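Local coordinates for aerobactin synthase IucA (PDB 5JM8), which binds ATP and magnesium as a siderophore synthetase of the NIS family, probably activating citrate for coupling to a modified lysine in aerobactin assembly, at residues M276-L281 with R290-K295; P261-R266 with I444-Q449. One frame throughout, in Å; residues are numbered along the deposited sequence.

Interaction 1 (M276-L281 with R290-K295); sequences MIKFSL and RTLSVK. With ATP (adenosine-5'-triphosphate), chain I.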
ATOM      1  N   MET A 276     -18.437 -11.847   3.830  1.00 24.24           N
ATOM      2  CA  MET A 276     -18.246 -12.262   5.210  1.00 19.72           C
ATOM      3  C   MET A 276     -19.058 -13.534   5.410  1.00 19.60           C
ATOM      4  O   MET A 276     -19.915 -13.861   4.587  1.00 20.83           O
ATOM      5  CB  MET A 276     -18.691 -11.177   6.190  1.00 19.52           C
ATOM      6  CG  MET A 276     -17.913  -9.882   6.097  1.00 14.53           C
ATOM      7  SD  MET A 276     -18.351  -8.766   7.437  1.00 15.56           S
ATOM      8  CE  MET A 276     -17.594  -7.239   6.886  1.00 13.55           C
ATOM      9  N   ILE A 277     -18.796 -14.250   6.498  1.00 18.02           N
ATOM     10  CA  ILE A 277     -19.544 -15.464   6.787  1.00 17.33           C
ATOM     11  C   ILE A 277     -19.972 -15.498   8.255  1.00 17.33           C
ATOM     12  O   ILE A 277     -19.189 -15.195   9.156  1.00 16.87           O
ATOM     13  CB  ILE A 277     -18.720 -16.717   6.418  1.00 17.65           C
ATOM     14  CG1 ILE A 277     -19.581 -17.977   6.524  1.00 18.50           C
ATOM     15  CG2 ILE A 277     -17.465 -16.814   7.278  1.00 17.20           C
ATOM     16  CD1 ILE A 277     -19.061 -19.130   5.695  1.00 19.00           C
ATOM     17  N   LYS A 278     -21.240 -15.838   8.468  1.00 17.67           N
ATOM     18  CA  LYS A 278     -21.839 -15.886   9.796  1.00 20.73           C
ATOM     19  C   LYS A 278     -22.304 -17.302  10.105  1.00 21.82           C
ATOM     20  O   LYS A 278     -23.318 -17.757   9.577  1.00 20.79           O
ATOM     21  CB  LYS A 278     -23.009 -14.907   9.882  1.00 19.11           C
ATOM     22  CG  LYS A 278     -23.751 -14.917  11.204  1.00 19.79           C
ATOM     23  CD  LYS A 278     -24.810 -13.826  11.235  1.00 18.36           C
ATOM     24  CE  LYS A 278     -25.608 -13.847  12.525  1.00 18.45           C
ATOM     25  NZ  LYS A 278     -26.561 -12.709  12.598  1.00 18.47           N
ATOM     26  N   PHE A 279     -21.560 -17.991  10.966  1.00 21.96           N
ATOM     27  CA  PHE A 279     -21.791 -19.406  11.228  1.00 23.14           C
ATOM     28  C   PHE A 279     -22.804 -19.659  12.334  1.00 24.15           C
ATOM     29  O   PHE A 279     -22.947 -18.862  13.263  1.00 22.65           O
ATOM     30  CB  PHE A 279     -20.481 -20.102  11.607  1.00 23.03           C
ATOM     31  CG  PHE A 279     -19.501 -20.225  10.477  1.00 23.26           C
ATOM     32  CD1 PHE A 279     -19.704 -21.142   9.460  1.00 19.52           C
ATOM     33  CD2 PHE A 279     -18.363 -19.439  10.447  1.00 22.63           C
ATOM     34  CE1 PHE A 279     -18.797 -21.260   8.428  1.00 19.37           C
ATOM     35  CE2 PHE A 279     -17.451 -19.555   9.417  1.00 18.01           C
ATOM     36  CZ  PHE A 279     -17.667 -20.466   8.409  1.00 18.61           C
ATOM     37  N   SER A 280     -23.501 -20.784  12.219  1.00 25.64           N
ATOM     38  CA  SER A 280     -24.255 -21.340  13.330  1.00 26.25           C
ATOM     39  C   SER A 280     -23.241 -21.894  14.321  1.00 24.47           C
ATOM     40  O   SER A 280     -22.607 -22.913  14.055  1.00 27.55           O
ATOM     41  CB  SER A 280     -25.215 -22.431  12.848  1.00 22.23           C
ATOM     42  OG  SER A 280     -26.012 -22.922  13.909  1.00 22.83           O
ATOM     43  N   LEU A 281     -23.077 -21.210  15.450  1.00 23.12           N
ATOM     44  CA  LEU A 281     -22.026 -21.539  16.412  1.00 23.96           C
ATOM     45  C   LEU A 281     -22.620 -21.920  17.766  1.00 27.74           C
ATOM     46  O   LEU A 281     -23.229 -21.093  18.440  1.00 34.50           O
ATOM     47  CB  LEU A 281     -21.068 -20.350  16.558  1.00 19.45           C
ATOM     48  CG  LEU A 281     -19.839 -20.511  17.458  1.00 24.17           C
ATOM     49  CD1 LEU A 281     -18.931 -21.617  16.956  1.00 19.83           C
ATOM     50  CD2 LEU A 281     -19.073 -19.199  17.551  1.00 21.44           C
ATOM     51  N   ARG A 290     -25.774 -19.394  20.042  1.00 33.41           N
ATOM     52  CA  ARG A 290     -25.504 -18.671  18.805  1.00 28.01           C
ATOM     53  C   ARG A 290     -25.565 -19.576  17.582  1.00 24.55           C
ATOM     54  O   ARG A 290     -24.813 -19.400  16.624  1.00 21.79           O
ATOM     55  CB  ARG A 290     -24.142 -17.985  18.901  1.00 27.19           C
ATOM     56  CG  ARG A 290     -24.094 -16.883  19.951  1.00 28.04           C
ATOM     57  CD  ARG A 290     -25.001 -15.723  19.581  1.00 31.45           C
ATOM     58  NE  ARG A 290     -25.106 -14.735  20.648  1.00 31.08           N
ATOM     59  CZ  ARG A 290     -25.958 -13.716  20.636  1.00 26.62           C
ATOM     60  NH1 ARG A 290     -26.785 -13.552  19.611  1.00 23.94           N
ATOM     61  NH2 ARG A 290     -25.987 -12.860  21.648  1.00 23.99           N
ATOM     62  N   THR A 291     -26.462 -20.553  17.632  1.00 25.96           N
ATOM     63  CA  THR A 291     -26.769 -21.363  16.466  1.00 28.36           C
ATOM     64  C   THR A 291     -27.763 -20.617  15.589  1.00 30.61           C
ATOM     65  O   THR A 291     -28.535 -19.795  16.080  1.00 31.47           O
ATOM     66  CB  THR A 291     -27.358 -22.726  16.855  1.00 27.81           C
ATOM     67  OG1 THR A 291     -28.390 -22.536  17.830  1.00 27.08           O
ATOM     68  CG2 THR A 291     -26.281 -23.633  17.434  1.00 29.42           C
ATOM     69  N   LEU A 292     -27.733 -20.901  14.291  1.00 32.56           N
ATOM     70  CA  LEU A 292     -28.687 -20.329  13.352  1.00 28.17           C
ATOM     71  C   LEU A 292     -29.794 -21.324  13.052  1.00 30.91           C
ATOM     72  O   LEU A 292     -29.646 -22.523  13.286  1.00 33.63           O
ATOM     73  CB  LEU A 292     -27.997 -19.927  12.050  1.00 23.40           C
ATOM     74  CG  LEU A 292     -26.998 -18.775  12.121  1.00 22.95           C
ATOM     75  CD1 LEU A 292     -26.279 -18.632  10.789  1.00 23.71           C
ATOM     76  CD2 LEU A 292     -27.702 -17.481  12.499  1.00 24.09           C
ATOM     77  N   SER A 293     -30.903 -20.813  12.531  1.00 29.03           N
ATOM     78  CA  SER A 293     -31.988 -21.654  12.055  1.00 31.28           C
ATOM     79  C   SER A 293     -32.319 -21.273  10.620  1.00 30.83           C
ATOM     80  O   SER A 293     -32.025 -20.158  10.185  1.00 30.49           O
ATOM     81  CB  SER A 293     -33.219 -21.511  12.950  1.00 35.81           C
ATOM     82  OG  SER A 293     -33.706 -20.182  12.935  1.00 40.33           O
ATOM     83  N   VAL A 294     -32.914 -22.207   9.887  1.00 28.60           N
ATOM     84  CA  VAL A 294     -33.365 -21.942   8.526  1.00 27.10           C
ATOM     85  C   VAL A 294     -34.269 -20.719   8.527  1.00 27.05           C
ATOM     86  O   VAL A 294     -34.224 -19.890   7.625  1.00 30.47           O
ATOM     87  CB  VAL A 294     -34.121 -23.146   7.940  1.00 28.41           C
ATOM     88  CG1 VAL A 294     -34.748 -22.789   6.598  1.00 29.30           C
ATOM     89  CG2 VAL A 294     -33.189 -24.335   7.797  1.00 28.49           C
ATOM     90  N   LYS A 295     -35.090 -20.635   9.564  1.00 27.44           N
ATOM     91  CA  LYS A 295     -35.965 -19.500   9.813  1.00 28.36           C
ATOM     92  C   LYS A 295     -35.236 -18.157   9.727  1.00 29.40           C
ATOM     93  O   LYS A 295     -35.595 -17.295   8.926  1.00 30.64           O
ATOM     94  CB  LYS A 295     -36.591 -19.674  11.194  1.00 27.84           C
ATOM     95  CG  LYS A 295     -37.599 -18.632  11.615  1.00 28.96           C
ATOM     96  CD  LYS A 295     -38.094 -18.980  13.013  1.00 31.00           C
ATOM     97  CE  LYS A 295     -39.172 -18.039  13.506  1.00 30.46           C
ATOM     98  NZ  LYS A 295     -40.435 -18.261  12.768  1.00 30.90           N
TER
HETATM   99  PG  ATP I 600     -23.830 -10.364  13.703  1.00 22.37           P
HETATM  100  O1G ATP I 600     -22.542 -10.985  13.226  1.00 24.72           O
HETATM  101  O2G ATP I 600     -23.778  -8.858  13.793  1.00 20.96           O
HETATM  102  O3G ATP I 600     -25.059 -10.878  12.992  1.00 21.42           O
HETATM  103  PB  ATP I 600     -25.247 -11.411  16.017  1.00 20.20           P
HETATM  104  O1B ATP I 600     -24.766 -12.434  17.016  1.00 18.42           O
HETATM  105  O2B ATP I 600     -26.324 -11.788  15.024  1.00 21.30           O
HETATM  106  O3B ATP I 600     -23.947 -10.814  15.255  1.00 19.89           O
HETATM  107  PA  ATP I 600     -26.720 -10.078  18.080  1.00 20.96           P
HETATM  108  O1A ATP I 600     -27.603 -11.297  18.001  1.00 22.14           O
HETATM  109  O2A ATP I 600     -27.343  -8.704  18.132  1.00 22.54           O
HETATM  110  O3A ATP I 600     -25.713 -10.093  16.823  1.00 17.12           O
HETATM  111  O5' ATP I 600     -25.720 -10.194  19.332  1.00 17.54           O
HETATM  112  C5' ATP I 600     -24.793  -9.134  19.542  1.00 18.23           C
HETATM  113  C4' ATP I 600     -23.503  -9.628  20.179  1.00 21.42           C
HETATM  114  O4' ATP I 600     -22.660  -8.497  20.410  1.00 23.54           O
HETATM  115  C3' ATP I 600     -23.716 -10.318  21.518  1.00 25.86           C
HETATM  116  O3' ATP I 600     -23.027 -11.576  21.526  1.00 28.86           O
HETATM  117  C2' ATP I 600     -23.149  -9.375  22.562  1.00 25.50           C
HETATM  118  O2' ATP I 600     -22.391 -10.068  23.551  1.00 27.40           O
HETATM  119  C1' ATP I 600     -22.256  -8.427  21.778  1.00 23.79           C
HETATM  120  N9  ATP I 600     -22.381  -7.031  22.254  1.00 22.48           N
HETATM  121  C8  ATP I 600     -21.358  -6.305  22.732  1.00 23.20           C
HETATM  122  N7  ATP I 600     -21.776  -5.065  23.091  1.00 20.97           N
HETATM  123  C5  ATP I 600     -23.093  -4.993  22.835  1.00 18.75           C
HETATM  124  C6  ATP I 600     -24.144  -3.965  22.978  1.00 17.52           C
HETATM  125  N6  ATP I 600     -23.825  -2.750  23.482  1.00 14.71           N
HETATM  126  N1  ATP I 600     -25.400  -4.289  22.594  1.00 19.07           N
HETATM  127  C2  ATP I 600     -25.704  -5.502  22.094  1.00 18.80           C
HETATM  128  N3  ATP I 600     -24.793  -6.480  21.938  1.00 17.66           N
HETATM  129  C4  ATP I 600     -23.494  -6.293  22.284  1.00 19.00           C
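With chi1 at -176°, Ser280 sets its OG, anti to the backbone N, against Thr291 CA and Leu292 N, while Leu292 lays its isobutyl group back along strand 275-284. The two segments belong to the IucA/IucC nucleotide-binding core, where the chain returning from strand 275-284 of its antiparallel sheet leads into helix 294-306. Leu292 N donates to Ser280 OG over 2.7 Å, at 158°, and Leu281 N to Arg290 O over 2.8 Å. Ser280 OG also bonds to Gln342 O, so this buried hydroxyl has two hydrogen-bond partners. Leu292 CD1 lies 3.3 Å from Lys278 O, and Leu292 CB packs alongside Ser280 CB; these are plain van der Waals contacts. Beyond them the segments send two cations to one ligand. Lys278 runs out to the beta- and gamma-phosphates of ATP. Arg290 bends at chi2 (-66°) and turns toward the alpha-phosphate, its guanidinium being anchored through NH2 to Leu285 O. Helix 294-306 begins just beyond, where the side chain of Ser293 at the N-cap bonds to the N of Glu296. Lys278 NZ bonds to O2B of ATP at 2.6 Å, whereas Arg290 NH1 makes a weak, bent bond to O1A at 2.9 Å.

Interaction 2 (P261-R266 with I444-Q449); sequences PTTSSR and IYRDCQ. With ATP (adenosine-5'-triphosphate), chain I.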
ATOM      1  N   PRO A 261     -12.503 -13.241  13.848  1.00 14.25           N
ATOM      2  CA  PRO A 261     -13.794 -13.172  14.540  1.00 18.00           C
ATOM      3  C   PRO A 261     -14.141 -11.737  14.927  1.00 20.22           C
ATOM      4  O   PRO A 261     -13.288 -11.028  15.460  1.00 23.43           O
ATOM      5  CB  PRO A 261     -13.590 -14.053  15.780  1.00 19.73           C
ATOM      6  CG  PRO A 261     -12.113 -14.209  15.925  1.00 18.33           C
ATOM      7  CD  PRO A 261     -11.554 -14.130  14.542  1.00 15.47           C
ATOM      8  N   THR A 262     -15.369 -11.315  14.645  1.00 19.89           N
ATOM      9  CA  THR A 262     -15.794  -9.950  14.931  1.00 14.86           C
ATOM     10  C   THR A 262     -16.443  -9.871  16.310  1.00 14.04           C
ATOM     11  O   THR A 262     -16.416 -10.841  17.067  1.00 14.39           O
ATOM     12  CB  THR A 262     -16.781  -9.433  13.864  1.00 16.45           C
ATOM     13  OG1 THR A 262     -18.006 -10.174  13.933  1.00 14.37           O
ATOM     14  CG2 THR A 262     -16.178  -9.576  12.475  1.00 13.69           C
ATOM     15  N   THR A 263     -17.017  -8.714  16.628  1.00 13.87           N
ATOM     16  CA  THR A 263     -17.652  -8.483  17.924  1.00 14.11           C
ATOM     17  C   THR A 263     -18.628  -9.594  18.323  1.00 16.94           C
ATOM     18  O   THR A 263     -18.799  -9.879  19.510  1.00 15.00           O
ATOM     19  CB  THR A 263     -18.415  -7.141  17.938  1.00 13.96           C
ATOM     20  OG1 THR A 263     -19.091  -6.957  16.688  1.00 13.96           O
ATOM     21  CG2 THR A 263     -17.460  -5.977  18.168  1.00 13.48           C
ATOM     22  N   SER A 264     -19.255 -10.220  17.331  1.00 17.02           N
ATOM     23  CA  SER A 264     -20.270 -11.241  17.577  1.00 19.37           C
ATOM     24  C   SER A 264     -19.687 -12.651  17.576  1.00 23.25           C
ATOM     25  O   SER A 264     -20.418 -13.629  17.740  1.00 29.28           O
ATOM     26  CB  SER A 264     -21.374 -11.149  16.525  1.00 15.86           C
ATOM     27  OG  SER A 264     -20.830 -11.193  15.219  1.00 16.32           O
ATOM     28  N   SER A 265     -18.374 -12.742  17.373  1.00 20.52           N
ATOM     29  CA  SER A 265     -17.638 -14.010  17.396  1.00 19.86           C
ATOM     30  C   SER A 265     -18.023 -14.963  16.259  1.00 16.15           C
ATOM     31  O   SER A 265     -17.148 -15.463  15.552  1.00 16.57           O
ATOM     32  CB  SER A 265     -17.827 -14.722  18.740  1.00 16.21           C
ATOM     33  OG  SER A 265     -17.342 -13.934  19.812  1.00 15.94           O
ATOM     34  N   ARG A 266     -19.315 -15.225  16.083  1.00 16.83           N
ATOM     35  CA  ARG A 266     -19.752 -16.182  15.068  1.00 19.38           C
ATOM     36  C   ARG A 266     -19.655 -15.606  13.665  1.00 17.87           C
ATOM     37  O   ARG A 266     -19.712 -16.348  12.685  1.00 18.86           O
ATOM     38  CB  ARG A 266     -21.185 -16.648  15.335  1.00 24.01           C
ATOM     39  CG  ARG A 266     -22.253 -15.562  15.315  1.00 17.72           C
ATOM     40  CD  ARG A 266     -23.629 -16.212  15.268  1.00 22.32           C
ATOM     41  NE  ARG A 266     -24.726 -15.299  15.581  1.00 20.72           N
ATOM     42  CZ  ARG A 266     -26.001 -15.671  15.637  1.00 23.83           C
ATOM     43  NH1 ARG A 266     -26.943 -14.785  15.928  1.00 29.95           N
ATOM     44  NH2 ARG A 266     -26.341 -16.931  15.399  1.00 23.50           N
ATOM     45  N   ILE A 444     -23.520   1.973   7.714  1.00 18.62           N
ATOM     46  CA  ILE A 444     -23.679   0.622   7.195  1.00 17.85           C
ATOM     47  C   ILE A 444     -24.294  -0.266   8.280  1.00 18.38           C
ATOM     48  O   ILE A 444     -23.695  -0.481   9.335  1.00 15.55           O
ATOM     49  CB  ILE A 444     -22.341   0.026   6.714  1.00 17.59           C
ATOM     50  CG1 ILE A 444     -21.702   0.937   5.660  1.00 18.35           C
ATOM     51  CG2 ILE A 444     -22.563  -1.371   6.143  1.00 17.52           C
ATOM     52  CD1 ILE A 444     -20.323   0.496   5.211  1.00 18.66           C
ATOM     53  N   TYR A 445     -25.500  -0.762   8.013  1.00 15.34           N
ATOM     54  CA  TYR A 445     -26.205  -1.624   8.952  1.00 16.03           C
ATOM     55  C   TYR A 445     -25.859  -3.084   8.714  1.00 17.70           C
ATOM     56  O   TYR A 445     -25.721  -3.525   7.573  1.00 16.36           O
ATOM     57  CB  TYR A 445     -27.719  -1.429   8.847  1.00 17.42           C
ATOM     58  CG  TYR A 445     -28.497  -2.379   9.730  1.00 18.27           C
ATOM     59  CD1 TYR A 445     -28.776  -2.057  11.052  1.00 17.13           C
ATOM     60  CD2 TYR A 445     -28.941  -3.603   9.246  1.00 17.55           C
ATOM     61  CE1 TYR A 445     -29.479  -2.925  11.864  1.00 18.25           C
ATOM     62  CE2 TYR A 445     -29.644  -4.476  10.051  1.00 19.99           C
ATOM     63  CZ  TYR A 445     -29.909  -4.133  11.357  1.00 22.52           C
ATOM     64  OH  TYR A 445     -30.609  -5.004  12.156  1.00 29.96           O
ATOM     65  N   ARG A 446     -25.743  -3.824   9.812  1.00 17.89           N
ATOM     66  CA  ARG A 446     -25.367  -5.230   9.790  1.00 20.00           C
ATOM     67  C   ARG A 446     -26.342  -6.048  10.634  1.00 23.50           C
ATOM     68  O   ARG A 446     -26.969  -5.510  11.543  1.00 26.64           O
ATOM     69  CB  ARG A 446     -23.937  -5.387  10.303  1.00 20.84           C
ATOM     70  CG  ARG A 446     -23.561  -6.793  10.704  1.00 27.32           C
ATOM     71  CD  ARG A 446     -22.130  -6.843  11.166  1.00 28.71           C
ATOM     72  NE  ARG A 446     -21.926  -6.126  12.421  1.00 22.79           N
ATOM     73  CZ  ARG A 446     -20.738  -5.714  12.851  1.00 17.00           C
ATOM     74  NH1 ARG A 446     -19.654  -5.940  12.121  1.00 19.04           N
ATOM     75  NH2 ARG A 446     -20.628  -5.071  14.004  1.00 13.78           N
ATOM     76  N   ASP A 447     -26.454  -7.338  10.316  1.00 16.70           N
ATOM     77  CA  ASP A 447     -27.321  -8.287  11.022  1.00 18.87           C
ATOM     78  C   ASP A 447     -28.770  -8.150  10.559  1.00 24.52           C
ATOM     79  O   ASP A 447     -29.556  -7.399  11.134  1.00 35.20           O
ATOM     80  CB  ASP A 447     -27.233  -8.106  12.541  1.00 17.24           C
ATOM     81  CG  ASP A 447     -27.807  -9.289  13.308  1.00 22.69           C
ATOM     82  OD1 ASP A 447     -28.423 -10.174  12.676  1.00 18.50           O
ATOM     83  OD2 ASP A 447     -27.648  -9.329  14.546  1.00 22.10           O
ATOM     84  N   CYS A 448     -29.113  -8.907   9.523  1.00 20.67           N
ATOM     85  CA  CYS A 448     -30.446  -8.868   8.941  1.00 23.27           C
ATOM     86  C   CYS A 448     -31.434  -9.715   9.737  1.00 23.93           C
ATOM     87  O   CYS A 448     -32.633  -9.717   9.458  1.00 26.24           O
ATOM     88  CB  CYS A 448     -30.387  -9.342   7.491  1.00 28.82           C
ATOM     89  SG  CYS A 448     -29.163  -8.448   6.511  1.00 33.25           S
ATOM     90  N   GLN A 449     -30.923 -10.435  10.729  1.00 26.23           N
ATOM     91  CA  GLN A 449     -31.771 -11.193  11.641  1.00 30.04           C
ATOM     92  C   GLN A 449     -32.656 -10.246  12.450  1.00 32.00           C
ATOM     93  O   GLN A 449     -33.680 -10.653  12.999  1.00 35.98           O
ATOM     94  CB  GLN A 449     -30.914 -12.052  12.574  1.00 30.58           C
ATOM     95  CG  GLN A 449     -31.698 -13.004  13.465  1.00 29.72           C
ATOM     96  CD  GLN A 449     -30.794 -13.890  14.303  1.00 25.75           C
ATOM     97  OE1 GLN A 449     -29.575 -13.893  14.132  1.00 21.15           O
ATOM     98  NE2 GLN A 449     -31.391 -14.645  15.216  1.00 26.99           N
TER
HETATM   99  PG  ATP I 600     -23.830 -10.364  13.703  1.00 22.37           P
HETATM  100  O1G ATP I 600     -22.542 -10.985  13.226  1.00 24.72           O
HETATM  101  O2G ATP I 600     -23.778  -8.858  13.793  1.00 20.96           O
HETATM  102  O3G ATP I 600     -25.059 -10.878  12.992  1.00 21.42           O
HETATM  103  PB  ATP I 600     -25.247 -11.411  16.017  1.00 20.20           P
HETATM  104  O1B ATP I 600     -24.766 -12.434  17.016  1.00 18.42           O
HETATM  105  O2B ATP I 600     -26.324 -11.788  15.024  1.00 21.30           O
HETATM  106  O3B ATP I 600     -23.947 -10.814  15.255  1.00 19.89           O
HETATM  107  PA  ATP I 600     -26.720 -10.078  18.080  1.00 20.96           P
HETATM  108  O1A ATP I 600     -27.603 -11.297  18.001  1.00 22.14           O
HETATM  109  O2A ATP I 600     -27.343  -8.704  18.132  1.00 22.54           O
HETATM  110  O3A ATP I 600     -25.713 -10.093  16.823  1.00 17.12           O
HETATM  111  O5' ATP I 600     -25.720 -10.194  19.332  1.00 17.54           O
HETATM  112  C5' ATP I 600     -24.793  -9.134  19.542  1.00 18.23           C
HETATM  113  C4' ATP I 600     -23.503  -9.628  20.179  1.00 21.42           C
HETATM  114  O4' ATP I 600     -22.660  -8.497  20.410  1.00 23.54           O
HETATM  115  C3' ATP I 600     -23.716 -10.318  21.518  1.00 25.86           C
HETATM  116  O3' ATP I 600     -23.027 -11.576  21.526  1.00 28.86           O
HETATM  117  C2' ATP I 600     -23.149  -9.375  22.562  1.00 25.50           C
HETATM  118  O2' ATP I 600     -22.391 -10.068  23.551  1.00 27.40           O
HETATM  119  C1' ATP I 600     -22.256  -8.427  21.778  1.00 23.79           C
HETATM  120  N9  ATP I 600     -22.381  -7.031  22.254  1.00 22.48           N
HETATM  121  C8  ATP I 600     -21.358  -6.305  22.732  1.00 23.20           C
HETATM  122  N7  ATP I 600     -21.776  -5.065  23.091  1.00 20.97           N
HETATM  123  C5  ATP I 600     -23.093  -4.993  22.835  1.00 18.75           C
HETATM  124  C6  ATP I 600     -24.144  -3.965  22.978  1.00 17.52           C
HETATM  125  N6  ATP I 600     -23.825  -2.750  23.482  1.00 14.71           N
HETATM  126  N1  ATP I 600     -25.400  -4.289  22.594  1.00 19.07           N
HETATM  127  C2  ATP I 600     -25.704  -5.502  22.094  1.00 18.80           C
HETATM  128  N3  ATP I 600     -24.793  -6.480  21.938  1.00 17.66           N
HETATM  129  C4  ATP I 600     -23.494  -6.293  22.284  1.00 19.00           C
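A type I turn from Thr262 to Ser265, closed by Ser265 N to Thr262 O at 2.7 Å, faces the loop that follows strand 440-445, their touching parts running 44° apart. Direct contact between the two is slight: Thr263 OG1 stands 3.6 Å from Arg446 NH2, and Arg266 NH1 is 3.3 Å from Gln449 OE1, these last side chains crossing at about a right angle. What joins them is the triphosphate of ATP between. Ser264, with OG between the backbone N and carbonyl carbon (chi1 53°), bonds to O1G of ATP over 2.6 Å. Arg266 sets its guanidinium edge-on to the beta phosphorus, NE bonding to O1B and NH1 to O2B, each at 3.2 Å. From the other segment comes Asp447, a magnesium ligand together with Gln429 and Asn430; its OD1 accepts from Gln449 N in an Asx turn. Arg446 passes beside O2G of ATP (NE 3.6 Å), its bend at chi3 (68°) taking the guanidinium to Thr263, with NH1 in a salt bridge to Glu142 and NH2 on Gln429 O; Thr263 OG1 bonds to the same glutamate. Arg266, and probably the magnesium ion held by Asp447, would thus offset the phosphate charge, the carboxylate acting through the metal.

In the fold
Both contacts are buried and meet around one ATP, their centres about 11 Å apart. Interaction 1 is local, joining a strand to the segment returning from it; interaction 2 brings together chain 178 residues apart, from the IucA/IucC and FhuF-like regions, and lies closer to the centre of the chain. The first buries more surface and rests on one backbone bond, a serine hydroxyl that accepts from a backbone N, and leucine packing; the second appears bridged largely by ATP, with Asp447 on the magnesium ion. They share a border: Phe279 N lies 3.0 Å from Arg266 O, a probable hydrogen bond between strand 275-284 and the loop leading into strand 267-269, and Lys278 NZ forms a salt bridge with Asp447 OD1 at 3.1 Å.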